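PDB 2J85: STIV B116 from Sulfolobus turreted icosahedral virus, which probably binds DNA and belongs to a family highly conserved among diverse viruses of crenarchaea. Local coordinates for residues A[82-87]-A[108-113]; A[4-9]-A[45-50]; A[31-36]-A[60-65]; A[12-17]-A[71-76]. All blocks are in the same frame, centred on the assembly; numbering follows the deposited sequence.

Interaction 1 of 4, residues A[82-87]-A[108-113]; sequences LIIMIS and GKISFY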
loop_
_atom_site.group_PDB
_atom_site.type_symbol
_atom_site.label_atom_id
_atom_site.label_comp_id
_atom_site.label_asym_id
_atom_site.label_seq_id
_atom_site.Cartn_x
_atom_site.Cartn_y
_atom_site.Cartn_z
ATOM N N LEU A 82 9.854 8.538 -1.248
ATOM C CA LEU A 82 9.490 9.170 -2.529
ATOM C C LEU A 82 9.077 8.025 -3.396
ATOM O O LEU A 82 9.854 7.085 -3.600
ATOM C CB LEU A 82 10.685 9.874 -3.173
ATOM C CG LEU A 82 11.118 11.166 -2.512
ATOM C CD1 LEU A 82 12.565 11.593 -2.939
ATOM C CD2 LEU A 82 10.049 12.268 -2.777
ATOM N N ILE A 83 7.846 8.067 -3.879
ATOM C CA ILE A 83 7.256 6.899 -4.504
ATOM C C ILE A 83 6.887 7.156 -5.969
ATOM O O ILE A 83 6.307 8.184 -6.293
ATOM C CB ILE A 83 6.027 6.397 -3.700
ATOM C CG1 ILE A 83 6.391 6.308 -2.208
ATOM C CG2 ILE A 83 5.509 5.060 -4.307
ATOM C CD1 ILE A 83 5.370 5.648 -1.288
ATOM N N ILE A 84 7.254 6.205 -6.839
ATOM C CA ILE A 84 6.793 6.178 -8.231
ATOM C C ILE A 84 5.846 4.980 -8.413
ATOM O O ILE A 84 6.220 3.826 -8.165
ATOM C CB ILE A 84 7.962 6.114 -9.259
ATOM C CG1 ILE A 84 7.412 6.156 -10.700
ATOM C CG2 ILE A 84 8.833 4.887 -9.027
ATOM C CD1 ILE A 84 8.483 6.154 -11.815
HETATM N N MSE A 85 4.620 5.273 -8.849
HETATM C CA MSE A 85 3.601 4.258 -9.029
HETATM C C MSE A 85 3.308 4.124 -10.510
HETATM O O MSE A 85 2.867 5.068 -11.142
HETATM C CB MSE A 85 2.325 4.648 -8.291
HETATM C CG MSE A 85 2.530 5.022 -6.838
HETATM SE SE MSE A 85 1.836 3.741 -5.547
HETATM C CE MSE A 85 2.806 2.207 -6.302
ATOM N N ILE A 86 3.567 2.946 -11.056
ATOM C CA ILE A 86 3.191 2.637 -12.432
ATOM C C ILE A 86 2.015 1.657 -12.414
ATOM O O ILE A 86 2.059 0.666 -11.699
ATOM C CB ILE A 86 4.395 2.057 -13.213
ATOM C CG1 ILE A 86 5.620 2.975 -13.040
ATOM C CG2 ILE A 86 4.053 1.904 -14.691
ATOM C CD1 ILE A 86 6.943 2.332 -13.411
ATOM N N SER A 87 0.957 1.969 -13.168
ATOM C CA SER A 87 -0.186 1.042 -13.367
ATOM C C SER A 87 0.224 -0.203 -14.185
ATOM O O SER A 87 0.214 -1.330 -13.675
ATOM C CB SER A 87 -1.390 1.716 -14.062
ATOM O OG SER A 87 -1.254 3.117 -14.197
ATOM N N GLY A 108 -1.840 9.426 -17.140
ATOM C CA GLY A 108 -2.135 9.022 -15.767
ATOM C C GLY A 108 -1.665 7.617 -15.452
ATOM O O GLY A 108 -2.094 7.031 -14.465
ATOM N N LYS A 109 -0.772 7.083 -16.280
ATOM C CA LYS A 109 -0.193 5.760 -16.055
ATOM C C LYS A 109 1.025 5.802 -15.102
ATOM O O LYS A 109 1.436 4.767 -14.567
ATOM C CB LYS A 109 0.172 5.120 -17.400
ATOM C CG LYS A 109 -1.028 4.881 -18.308
ATOM C CD LYS A 109 -0.622 4.806 -19.791
ATOM C CE LYS A 109 -1.571 3.931 -20.650
ATOM N NZ LYS A 109 -1.036 2.560 -20.910
ATOM N N ILE A 110 1.597 6.990 -14.897
ATOM C CA ILE A 110 2.633 7.197 -13.866
ATOM C C ILE A 110 2.194 8.283 -12.890
ATOM O O ILE A 110 1.741 9.340 -13.301
ATOM C CB ILE A 110 4.000 7.655 -14.447
ATOM C CG1 ILE A 110 4.397 6.846 -15.674
ATOM C CG2 ILE A 110 5.080 7.523 -13.400
ATOM C CD1 ILE A 110 5.581 7.440 -16.404
ATOM N N SER A 111 2.344 8.018 -11.600
ATOM C CA SER A 111 2.069 8.997 -10.564
ATOM C C SER A 111 3.211 8.982 -9.556
ATOM O O SER A 111 3.920 7.982 -9.410
ATOM C CB SER A 111 0.764 8.673 -9.843
ATOM O OG SER A 111 -0.331 8.621 -10.736
ATOM N N PHE A 112 3.371 10.099 -8.851
ATOM C CA PHE A 112 4.442 10.241 -7.880
ATOM C C PHE A 112 3.859 10.691 -6.567
ATOM O O PHE A 112 2.888 11.431 -6.544
ATOM C CB PHE A 112 5.494 11.248 -8.356
ATOM C CG PHE A 112 6.032 10.962 -9.710
ATOM C CD1 PHE A 112 5.534 11.615 -10.812
ATOM C CD2 PHE A 112 7.038 10.034 -9.881
ATOM C CE1 PHE A 112 6.036 11.348 -12.071
ATOM C CE2 PHE A 112 7.551 9.764 -11.136
ATOM C CZ PHE A 112 7.053 10.424 -12.235
ATOM N N TYR A 113 4.443 10.200 -5.477
ATOM C CA TYR A 113 3.964 10.511 -4.133
ATOM C C TYR A 113 5.124 10.675 -3.204
ATOM O O TYR A 113 6.243 10.196 -3.454
ATOM C CB TYR A 113 3.015 9.443 -3.575
ATOM C CG TYR A 113 1.841 9.160 -4.486
ATOM C CD1 TYR A 113 1.949 8.209 -5.485
ATOM C CD2 TYR A 113 0.637 9.862 -4.371
ATOM C CE1 TYR A 113 0.893 7.967 -6.358
ATOM C CE2 TYR A 113 -0.435 9.619 -5.252
ATOM C CZ TYR A 113 -0.284 8.665 -6.243
ATOM O OH TYR A 113 -1.274 8.355 -7.147
#
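Met85, a selenomethionine, lies against the Tyr113 ring of the adjacent antiparallel strand. Its CB stands 3.9 Å from Ser111 O and only brushes the ring. CG, turned anti to the carbonyl carbon (chi1 -51°), makes the closest touch, 3.4 Å from Tyr113 CE1 at the ring edge and near its plane. Beyond CG the chain bends twice and leads away from strand 110-117, so SE sits obliquely, 5.3 Å from the centroid of the Tyr113 ring, in a Met-aromatic contact. CE, the tip, packs against Asn8 O of the loop after strand 4-7. Ile12 of the second subunit packs on both Met85 and Tyr113.

On the face that carries Ile84, Ile110 and Phe112 the two strands meet through apolar side chains. Ile84 runs alongside Phe112, pointing the same way, with CG1 3.6 Å from Phe112 CE2, and the same CG1 meets Ile110 CG2 at 3.8 Å. Helices 52-62 and 98-106 cover this face.

Along the backbone, Ile83 with Tyr113 and Met85 with Ser111 are the hydrogen-bonded pairs; Met85 N reaches Ser111 O at 2.9 Å, almost straight at 178°. Where strand 80-86 ends, just before strand 110-117 begins, Lys109 O accepts from both Ser87 N and Ser87 OG, each 3.2 Å away. The arrangement is that of neighbouring antiparallel strands inside a mixed beta-sheet, with helices over one face and the partner subunit against the other.

Interaction 2 of 4, residues A[4-9]-A[45-50]; sequences VFLTNA and LINAIG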
loop_
_atom_site.group_PDB
_atom_site.type_symbol
_atom_site.label_atom_id
_atom_site.label_comp_id
_atom_site.label_asym_id
_atom_site.label_seq_id
_atom_site.Cartn_x
_atom_site.Cartn_y
_atom_site.Cartn_z
ATOM N N VAL A 4 15.542 8.720 3.228
ATOM C CA VAL A 4 14.509 8.883 2.217
ATOM C C VAL A 4 14.521 7.691 1.255
ATOM O O VAL A 4 15.400 7.560 0.401
ATOM C CB VAL A 4 14.685 10.185 1.448
ATOM C CG1 VAL A 4 13.558 10.345 0.463
ATOM C CG2 VAL A 4 14.756 11.366 2.411
ATOM N N PHE A 5 13.543 6.810 1.393
ATOM C CA PHE A 5 13.474 5.646 0.537
ATOM C C PHE A 5 12.839 5.957 -0.820
ATOM O O PHE A 5 11.760 6.556 -0.896
ATOM C CB PHE A 5 12.698 4.548 1.253
ATOM C CG PHE A 5 13.359 4.073 2.522
ATOM C CD1 PHE A 5 13.008 4.621 3.756
ATOM C CD2 PHE A 5 14.328 3.094 2.481
ATOM C CE1 PHE A 5 13.605 4.170 4.933
ATOM C CE2 PHE A 5 14.929 2.633 3.660
ATOM C CZ PHE A 5 14.579 3.173 4.874
ATOM N N LEU A 6 13.516 5.557 -1.892
ATOM C CA LEU A 6 12.944 5.598 -3.219
ATOM C C LEU A 6 12.320 4.234 -3.532
ATOM O O LEU A 6 13.015 3.217 -3.574
ATOM C CB LEU A 6 14.022 5.926 -4.240
ATOM C CG LEU A 6 13.517 6.011 -5.679
ATOM C CD1 LEU A 6 12.557 7.224 -5.802
ATOM C CD2 LEU A 6 14.680 6.080 -6.655
ATOM N N THR A 7 11.006 4.221 -3.753
ATOM C CA THR A 7 10.255 2.979 -3.937
ATOM C C THR A 7 9.291 3.111 -5.106
ATOM O O THR A 7 8.855 4.219 -5.453
ATOM C CB THR A 7 9.404 2.602 -2.677
ATOM O OG1 THR A 7 8.332 3.530 -2.532
ATOM C CG2 THR A 7 10.216 2.662 -1.432
ATOM N N ASN A 8 8.951 1.956 -5.680
ATOM C CA ASN A 8 7.920 1.876 -6.695
ATOM C C ASN A 8 6.585 1.392 -6.134
ATOM O O ASN A 8 5.666 1.105 -6.891
ATOM C CB ASN A 8 8.377 1.006 -7.861
ATOM C CG ASN A 8 8.411 -0.466 -7.531
ATOM O OD1 ASN A 8 8.007 -0.887 -6.455
ATOM N ND2 ASN A 8 8.912 -1.261 -8.468
ATOM N N ALA A 9 6.493 1.327 -4.805
ATOM C CA ALA A 9 5.285 0.917 -4.111
ATOM C C ALA A 9 5.195 1.544 -2.726
ATOM O O ALA A 9 6.204 1.912 -2.145
ATOM C CB ALA A 9 5.252 -0.620 -3.999
ATOM N N LEU A 45 19.128 9.707 0.457
ATOM C CA LEU A 45 18.343 8.772 -0.319
ATOM C C LEU A 45 18.842 7.344 -0.146
ATOM O O LEU A 45 20.026 7.082 -0.298
ATOM C CB LEU A 45 18.363 9.103 -1.813
ATOM C CG LEU A 45 17.286 8.309 -2.599
ATOM C CD1 LEU A 45 15.992 9.101 -2.618
ATOM C CD2 LEU A 45 17.707 7.896 -4.015
ATOM N N ILE A 46 17.932 6.423 0.165
ATOM C CA ILE A 46 18.198 5.005 0.013
ATOM C C ILE A 46 17.317 4.542 -1.123
ATOM O O ILE A 46 16.111 4.678 -1.057
ATOM C CB ILE A 46 17.869 4.239 1.281
ATOM C CG1 ILE A 46 18.748 4.737 2.440
ATOM C CG2 ILE A 46 18.051 2.710 1.074
ATOM C CD1 ILE A 46 18.521 3.939 3.744
ATOM N N ASN A 47 17.929 4.014 -2.167
ATOM C CA ASN A 47 17.238 3.520 -3.349
ATOM C C ASN A 47 16.797 2.089 -3.118
ATOM O O ASN A 47 17.620 1.222 -2.854
ATOM C CB ASN A 47 18.182 3.561 -4.561
ATOM C CG ASN A 47 17.583 2.935 -5.794
ATOM O OD1 ASN A 47 16.360 2.969 -6.001
ATOM N ND2 ASN A 47 18.445 2.358 -6.639
ATOM N N ALA A 48 15.499 1.854 -3.227
ATOM C CA ALA A 48 14.906 0.533 -3.009
ATOM C C ALA A 48 14.093 0.085 -4.228
ATOM O O ALA A 48 13.182 -0.719 -4.100
ATOM C CB ALA A 48 14.017 0.567 -1.759
ATOM N N ILE A 49 14.389 0.629 -5.402
ATOM C CA ILE A 49 13.759 0.156 -6.628
ATOM C C ILE A 49 14.602 -0.988 -7.143
ATOM O O ILE A 49 15.774 -0.798 -7.527
ATOM C CB ILE A 49 13.619 1.265 -7.678
ATOM C CG1 ILE A 49 12.465 2.204 -7.268
ATOM C CG2 ILE A 49 13.346 0.665 -9.055
ATOM C CD1 ILE A 49 12.433 3.489 -8.007
ATOM N N GLY A 50 14.004 -2.180 -7.114
ATOM C CA GLY A 50 14.700 -3.427 -7.415
ATOM C C GLY A 50 14.786 -3.835 -8.879
ATOM O O GLY A 50 15.524 -4.757 -9.204
HETATM O O HOH W 1 10.620 -0.304 -4.340
#
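Leu6 and Ile49 meet at the end of a parallel strand pair, 4-7 beside 45-47, where the latter forms one margin of the chain's mixed sheet. Ile49 CD1 lies 3.6 Å from Leu6 CG, the two side chains crossing at a slant, while Leu6 CD2 also touches Asn47 OD1. Leu6 reaches these partners because its CG is anti to the backbone N (chi1 -179°). On the same face Leu45 CD1 touches both Val4 CG1 and Leu6 CB, 4.1 Å from each. On the opposite face of the sheet, Phe5 and Ile46 lie side by side and point the same way, with Ile46 CD1 3.8 Å from Phe5 CE2.

Three backbone bonds set this register. Ile46 N gives to Val4 O from above the carbonyl plane, Leu6 N gives to Ile46 O, and Ala48 N gives to Leu6 O in the carbonyl plane. Further out, helix 29-41 packs on Leu6 and Leu45 through Phe32, Leu36, Arg39 and Leu40, whereas Val73 packs on Phe5 and Ala48 from the other face. Strand 80-86 continues the sheet beyond strand 4-7.

Past the last direct backbone bond a water takes over, accepting from Asn8 N at 3.1 Å and donating to Ala48 O at 2.6 Å. Next to it the chain turns through an Asx turn, in which Ile49 N donates to Asn47 OD1 at 3.1 Å, from well above the plane of the side-chain amide.

Interaction 3 of 4, residues A[31-36]-A[60-65]; sequences DFCLKL and TLCGTQ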
loop_
_atom_site.group_PDB
_atom_site.type_symbol
_atom_site.label_atom_id
_atom_site.label_comp_id
_atom_site.label_asym_id
_atom_site.label_seq_id
_atom_site.Cartn_x
_atom_site.Cartn_y
_atom_site.Cartn_z
ATOM N N ASP A 31 8.808 18.017 -9.296
ATOM C CA ASP A 31 9.038 18.024 -7.854
ATOM C C ASP A 31 9.571 16.684 -7.372
ATOM O O ASP A 31 10.418 16.612 -6.484
ATOM C CB ASP A 31 7.760 18.418 -7.113
ATOM C CG ASP A 31 7.332 19.842 -7.430
ATOM O OD1 ASP A 31 8.002 20.507 -8.229
ATOM O OD2 ASP A 31 6.335 20.309 -6.888
ATOM N N PHE A 32 9.095 15.615 -7.991
ATOM C CA PHE A 32 9.650 14.306 -7.712
ATOM C C PHE A 32 11.165 14.233 -8.044
ATOM O O PHE A 32 11.987 13.771 -7.206
ATOM C CB PHE A 32 8.884 13.234 -8.496
ATOM C CG PHE A 32 9.525 11.866 -8.456
ATOM C CD1 PHE A 32 9.285 11.004 -7.381
ATOM C CD2 PHE A 32 10.330 11.435 -9.508
ATOM C CE1 PHE A 32 9.831 9.714 -7.350
ATOM C CE2 PHE A 32 10.898 10.162 -9.507
ATOM C CZ PHE A 32 10.648 9.281 -8.415
ATOM N N CYS A 33 11.512 14.642 -9.265
ATOM C CA CYS A 33 12.908 14.573 -9.730
ATOM C C CYS A 33 13.814 15.476 -8.925
ATOM O O CYS A 33 14.904 15.086 -8.585
ATOM C CB CYS A 33 13.005 14.944 -11.208
ATOM S SG CYS A 33 12.308 13.683 -12.301
ATOM N N LEU A 34 13.351 16.676 -8.608
ATOM C CA LEU A 34 14.120 17.610 -7.790
ATOM C C LEU A 34 14.347 17.119 -6.338
ATOM O O LEU A 34 15.447 17.248 -5.799
ATOM C CB LEU A 34 13.440 18.979 -7.812
ATOM C CG LEU A 34 13.541 19.848 -9.095
ATOM C CD1 LEU A 34 12.659 21.059 -8.958
ATOM C CD2 LEU A 34 14.987 20.283 -9.382
ATOM N N LYS A 35 13.306 16.560 -5.711
ATOM C CA LYS A 35 13.437 15.975 -4.380
ATOM C C LYS A 35 14.406 14.776 -4.381
ATOM O O LYS A 35 15.260 14.638 -3.506
ATOM C CB LYS A 35 12.048 15.591 -3.822
ATOM C CG LYS A 35 11.234 16.807 -3.332
ATOM C CD LYS A 35 9.741 16.511 -3.232
ATOM C CE LYS A 35 8.953 17.626 -2.526
ATOM N NZ LYS A 35 9.443 17.920 -1.169
ATOM N N LEU A 36 14.279 13.927 -5.387
ATOM C CA LEU A 36 15.193 12.814 -5.585
ATOM C C LEU A 36 16.636 13.285 -5.758
ATOM O O LEU A 36 17.549 12.790 -5.092
ATOM C CB LEU A 36 14.742 12.021 -6.794
ATOM C CG LEU A 36 15.672 10.958 -7.331
ATOM C CD1 LEU A 36 15.961 9.977 -6.211
ATOM C CD2 LEU A 36 15.045 10.310 -8.563
ATOM N N THR A 60 15.803 8.121 -17.114
ATOM C CA THR A 60 15.439 8.897 -18.292
ATOM C C THR A 60 14.677 10.162 -17.875
ATOM O O THR A 60 14.988 11.268 -18.307
ATOM C CB THR A 60 14.605 8.060 -19.272
ATOM O OG1 THR A 60 15.380 6.930 -19.695
ATOM C CG2 THR A 60 14.198 8.885 -20.499
ATOM N N LEU A 61 13.699 9.977 -17.007
ATOM C CA LEU A 61 12.834 11.058 -16.567
ATOM C C LEU A 61 13.571 12.164 -15.814
ATOM O O LEU A 61 13.374 13.345 -16.083
ATOM C CB LEU A 61 11.745 10.483 -15.667
ATOM C CG LEU A 61 10.702 11.489 -15.242
ATOM C CD1 LEU A 61 9.937 11.922 -16.485
ATOM C CD2 LEU A 61 9.809 10.861 -14.245
ATOM N N CYS A 62 14.408 11.783 -14.863
ATOM C CA CYS A 62 15.062 12.753 -13.990
ATOM C C CYS A 62 16.527 13.067 -14.367
ATOM O O CYS A 62 17.079 14.054 -13.895
ATOM C CB CYS A 62 15.000 12.245 -12.550
ATOM S SG CYS A 62 13.342 11.967 -11.897
ATOM N N GLY A 63 17.156 12.234 -15.194
ATOM C CA GLY A 63 18.553 12.434 -15.558
ATOM C C GLY A 63 19.512 11.866 -14.521
ATOM O O GLY A 63 20.710 12.186 -14.500
ATOM N N THR A 64 18.982 10.998 -13.671
ATOM C CA THR A 64 19.743 10.391 -12.600
ATOM C C THR A 64 20.515 9.231 -13.202
ATOM O O THR A 64 20.367 8.949 -14.388
ATOM C CB THR A 64 18.806 9.940 -11.456
ATOM O OG1 THR A 64 17.676 9.249 -11.995
ATOM C CG2 THR A 64 18.295 11.151 -10.700
ATOM N N GLN A 65 21.360 8.584 -12.404
ATOM C CA GLN A 65 22.105 7.421 -12.875
ATOM C C GLN A 65 22.019 6.302 -11.851
ATOM O O GLN A 65 23.032 5.697 -11.476
ATOM C CB GLN A 65 23.577 7.791 -13.149
ATOM C CG GLN A 65 23.748 9.098 -13.899
ATOM C CD GLN A 65 25.052 9.176 -14.634
ATOM O OE1 GLN A 65 25.884 8.273 -14.536
ATOM N NE2 GLN A 65 25.248 10.260 -15.391
#
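Cys33 and Cys62 are joined by a disulfide, SG to SG 2.0 Å, that ties helix 29-41 to the last turn of helix 52-62. Both sulfurs leave their backbones in the same way, anti to the carbonyl carbon (chi1 -71° at Cys33, -59° at Cys62), and the bridge closes with chi3 of -70°. The CA atoms are thereby held 5.1 Å apart, and the covalent link is the centre of the tightly packed part.

Apolar groups gather round it. Cys62 SG lies 3.9 Å from Phe32 CE2 and approaches that ring obliquely, a sulfur-aromatic contact rather than a stack. From the other helix, Leu61 CG comes to 4.0 Å of Cys33 SG.

The looser side is at the end of helix 52-62, where Cys62 is only partly buried and exposed Gly63, with positive phi, lets the chain leave the helix. Here Leu36 and Thr64 make a single methyl contact, Leu36 CD2 to Thr64 CG2 4.0 Å, and Cys62 SG is only slightly farther from the same CD2. Thr64 OG1 is hydrogen-bonded to Asn59 ND2 of helix 52-62.

Inward, Phe32 and Leu36 rest on Leu6 of strand 4-7, and the Phe32 ring meets that of Phe112 on strand 110-117. The disulfide joins two helices on one side of the sheet, and Leu61 brings in the third, packing on Asp98 and Ile101 of helix 98-106.

Interaction 4 of 4, residues A[12-17]-A[71-76]; sequences INMLKE and VEVKMN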
loop_
_atom_site.group_PDB
_atom_site.type_symbol
_atom_site.label_atom_id
_atom_site.label_comp_id
_atom_site.label_asym_id
_atom_site.label_seq_id
_atom_site.Cartn_x
_atom_site.Cartn_y
_atom_site.Cartn_z
ATOM N N ILE A 12 1.884 -0.854 3.924
ATOM C CA ILE A 12 1.840 -0.922 5.393
ATOM C C ILE A 12 3.026 -1.690 5.987
ATOM O O ILE A 12 3.467 -1.377 7.079
ATOM C CB ILE A 12 0.488 -1.583 5.889
ATOM C CG1 ILE A 12 -0.688 -0.627 5.650
ATOM C CG2 ILE A 12 0.577 -1.995 7.382
ATOM C CD1 ILE A 12 -1.974 -1.039 6.310
ATOM N N ASN A 13 3.530 -2.689 5.265
ATOM C CA ASN A 13 4.781 -3.396 5.633
ATOM C C ASN A 13 6.040 -2.520 5.722
ATOM O O ASN A 13 7.023 -2.922 6.329
ATOM C CB ASN A 13 5.069 -4.551 4.649
ATOM C CG ASN A 13 4.017 -5.675 4.727
ATOM O OD1 ASN A 13 3.454 -5.964 5.791
ATOM N ND2 ASN A 13 3.746 -6.298 3.582
HETATM N N MSE A 14 6.012 -1.328 5.136
HETATM C CA MSE A 14 7.136 -0.429 5.259
HETATM C C MSE A 14 7.163 0.357 6.557
HETATM O O MSE A 14 8.110 1.115 6.800
HETATM C CB MSE A 14 7.166 0.528 4.086
HETATM C CG MSE A 14 7.354 -0.193 2.787
HETATM SE SE MSE A 14 7.104 1.018 1.300
HETATM C CE MSE A 14 7.354 -0.266 -0.151
ATOM N N LEU A 15 6.137 0.178 7.396
ATOM C CA LEU A 15 6.038 0.953 8.631
ATOM C C LEU A 15 6.543 0.133 9.817
ATOM O O LEU A 15 5.994 -0.915 10.148
ATOM C CB LEU A 15 4.611 1.446 8.842
ATOM C CG LEU A 15 4.064 2.306 7.685
ATOM C CD1 LEU A 15 2.549 2.650 7.879
ATOM C CD2 LEU A 15 4.888 3.547 7.469
ATOM N N LYS A 16 7.611 0.606 10.446
ATOM C CA LYS A 16 8.249 -0.172 11.504
ATOM C C LYS A 16 7.295 -0.437 12.650
ATOM O O LYS A 16 7.306 -1.552 13.175
ATOM C CB LYS A 16 9.517 0.505 12.054
ATOM C CG LYS A 16 10.870 0.044 11.462
ATOM C CD LYS A 16 11.926 0.001 12.600
ATOM C CE LYS A 16 13.370 -0.264 12.123
ATOM N NZ LYS A 16 13.995 0.872 11.363
ATOM N N GLU A 17 6.495 0.566 13.044
ATOM C CA GLU A 17 5.667 0.474 14.261
ATOM C C GLU A 17 4.282 1.117 14.201
ATOM O O GLU A 17 4.022 2.008 13.387
ATOM C CB GLU A 17 6.403 1.113 15.442
ATOM C CG GLU A 17 7.925 1.038 15.362
ATOM C CD GLU A 17 8.572 1.013 16.713
ATOM O OE1 GLU A 17 7.854 0.764 17.713
ATOM O OE2 GLU A 17 9.806 1.221 16.774
ATOM N N VAL A 71 16.172 -3.736 -1.186
ATOM C CA VAL A 71 16.238 -3.255 0.172
ATOM C C VAL A 71 14.857 -3.573 0.698
ATOM O O VAL A 71 13.865 -3.345 0.007
ATOM C CB VAL A 71 16.435 -1.703 0.190
ATOM C CG1 VAL A 71 16.264 -1.118 1.610
ATOM C CG2 VAL A 71 17.768 -1.324 -0.409
ATOM N N GLU A 72 14.779 -4.122 1.893
ATOM C CA GLU A 72 13.504 -4.199 2.572
ATOM C C GLU A 72 13.313 -2.843 3.226
ATOM O O GLU A 72 14.105 -2.462 4.083
ATOM C CB GLU A 72 13.509 -5.319 3.604
ATOM C CG GLU A 72 12.125 -5.649 4.143
ATOM C CD GLU A 72 12.182 -6.656 5.262
ATOM O OE1 GLU A 72 13.009 -6.449 6.185
ATOM O OE2 GLU A 72 11.414 -7.653 5.212
ATOM N N VAL A 73 12.309 -2.092 2.786
ATOM C CA VAL A 73 12.058 -0.760 3.318
ATOM C C VAL A 73 11.336 -0.874 4.658
ATOM O O VAL A 73 10.281 -1.488 4.758
ATOM C CB VAL A 73 11.263 0.124 2.319
ATOM C CG1 VAL A 73 11.055 1.533 2.871
ATOM C CG2 VAL A 73 11.976 0.171 0.950
ATOM N N LYS A 74 11.955 -0.328 5.698
ATOM C CA LYS A 74 11.343 -0.219 7.011
ATOM C C LYS A 74 11.594 1.188 7.534
ATOM O O LYS A 74 12.724 1.561 7.819
ATOM C CB LYS A 74 11.903 -1.268 7.976
ATOM C CG LYS A 74 11.384 -2.673 7.718
ATOM C CD LYS A 74 9.994 -2.903 8.280
ATOM C CE LYS A 74 9.450 -4.266 7.828
ATOM N NZ LYS A 74 8.108 -4.626 8.423
HETATM N N MSE A 75 10.525 1.959 7.659
HETATM C CA MSE A 75 10.632 3.375 7.972
HETATM C C MSE A 75 10.464 3.644 9.459
HETATM O O MSE A 75 9.487 3.181 10.094
HETATM C CB MSE A 75 9.584 4.178 7.206
HETATM C CG MSE A 75 9.958 4.485 5.789
HETATM SE SE MSE A 75 8.399 5.216 4.839
HETATM C CE MSE A 75 8.150 6.954 5.688
ATOM N N ASN A 76 11.416 4.406 9.992
ATOM C CA ASN A 76 11.300 4.996 11.309
ATOM C C ASN A 76 10.486 6.269 11.223
ATOM O O ASN A 76 10.147 6.732 10.138
ATOM C CB ASN A 76 12.686 5.285 11.883
ATOM C CG ASN A 76 13.519 4.018 12.036
ATOM O OD1 ASN A 76 13.144 3.097 12.772
ATOM N ND2 ASN A 76 14.644 3.956 11.317
HETATM O O HOH W 2 5.242 -3.110 9.521
#
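Lys16 NZ donates to Asn76 OD1 at 2.8 Å, and Lys74 NZ, crossing the other way, donates to Asn13 O at 2.9 Å. The second bond lies in the carbonyl plane, while the first reaches its oxygen from a side angle, tilted from the amide plane. Lys16 bends at chi2 and again at chi4 (70°), which swings its ammonium group to the Asn76 amide; Lys74 is kinked at chi2 (-79°) and then runs straight to Asn13.

Between the lysines the backbones are bridged once: Met75 N gives to Met14 O at 2.7 Å and Lys16 N to Met75 O at 3.2 Å. A water sits implausibly close to Leu15 O and is only weakly bonded to Ile12 O and Lys74 NZ, so its place is doubtful.

Lys16 CG and Lys74 CB touch at 3.9 Å along their aliphatic parts. Met14, a selenomethionine, crosses Val73 at a slant, its CG 3.9 Å from Val73 CB. Val73 and Met75 pack on Phe5 of strand 4-7, and Ile24 of the second subunit packs on Leu15. This is a loop-to-loop contact with a single isolated beta-bridge, joining a 3-10 turn to an irregular segment beside the sheet.

In the fold
Interactions 1 and 2 belong to one sheet, since strands 80-86 and 4-7 are neighbours in it: Leu82 N lies 2.8 Å from Phe5 O and Ile84 N 2.9 Å from Thr7 O, both probable hydrogen bonds. Interaction 3 packs on both, with Phe112 CD2 3.4 Å from Phe32 CG and Leu45 CD2 3.5 Å from Leu36 CD1; the three centres lie about 13 Å apart. Interaction 4 meets interaction 2 from the other face, where Phe5 CG is 3.4 Å from Val73 CG1, and lies about 23 Å, centre to centre, from interaction 3. Interactions 1 and 4 both touch the second subunit, one from the sheet and one from the loops beside it, but not each other.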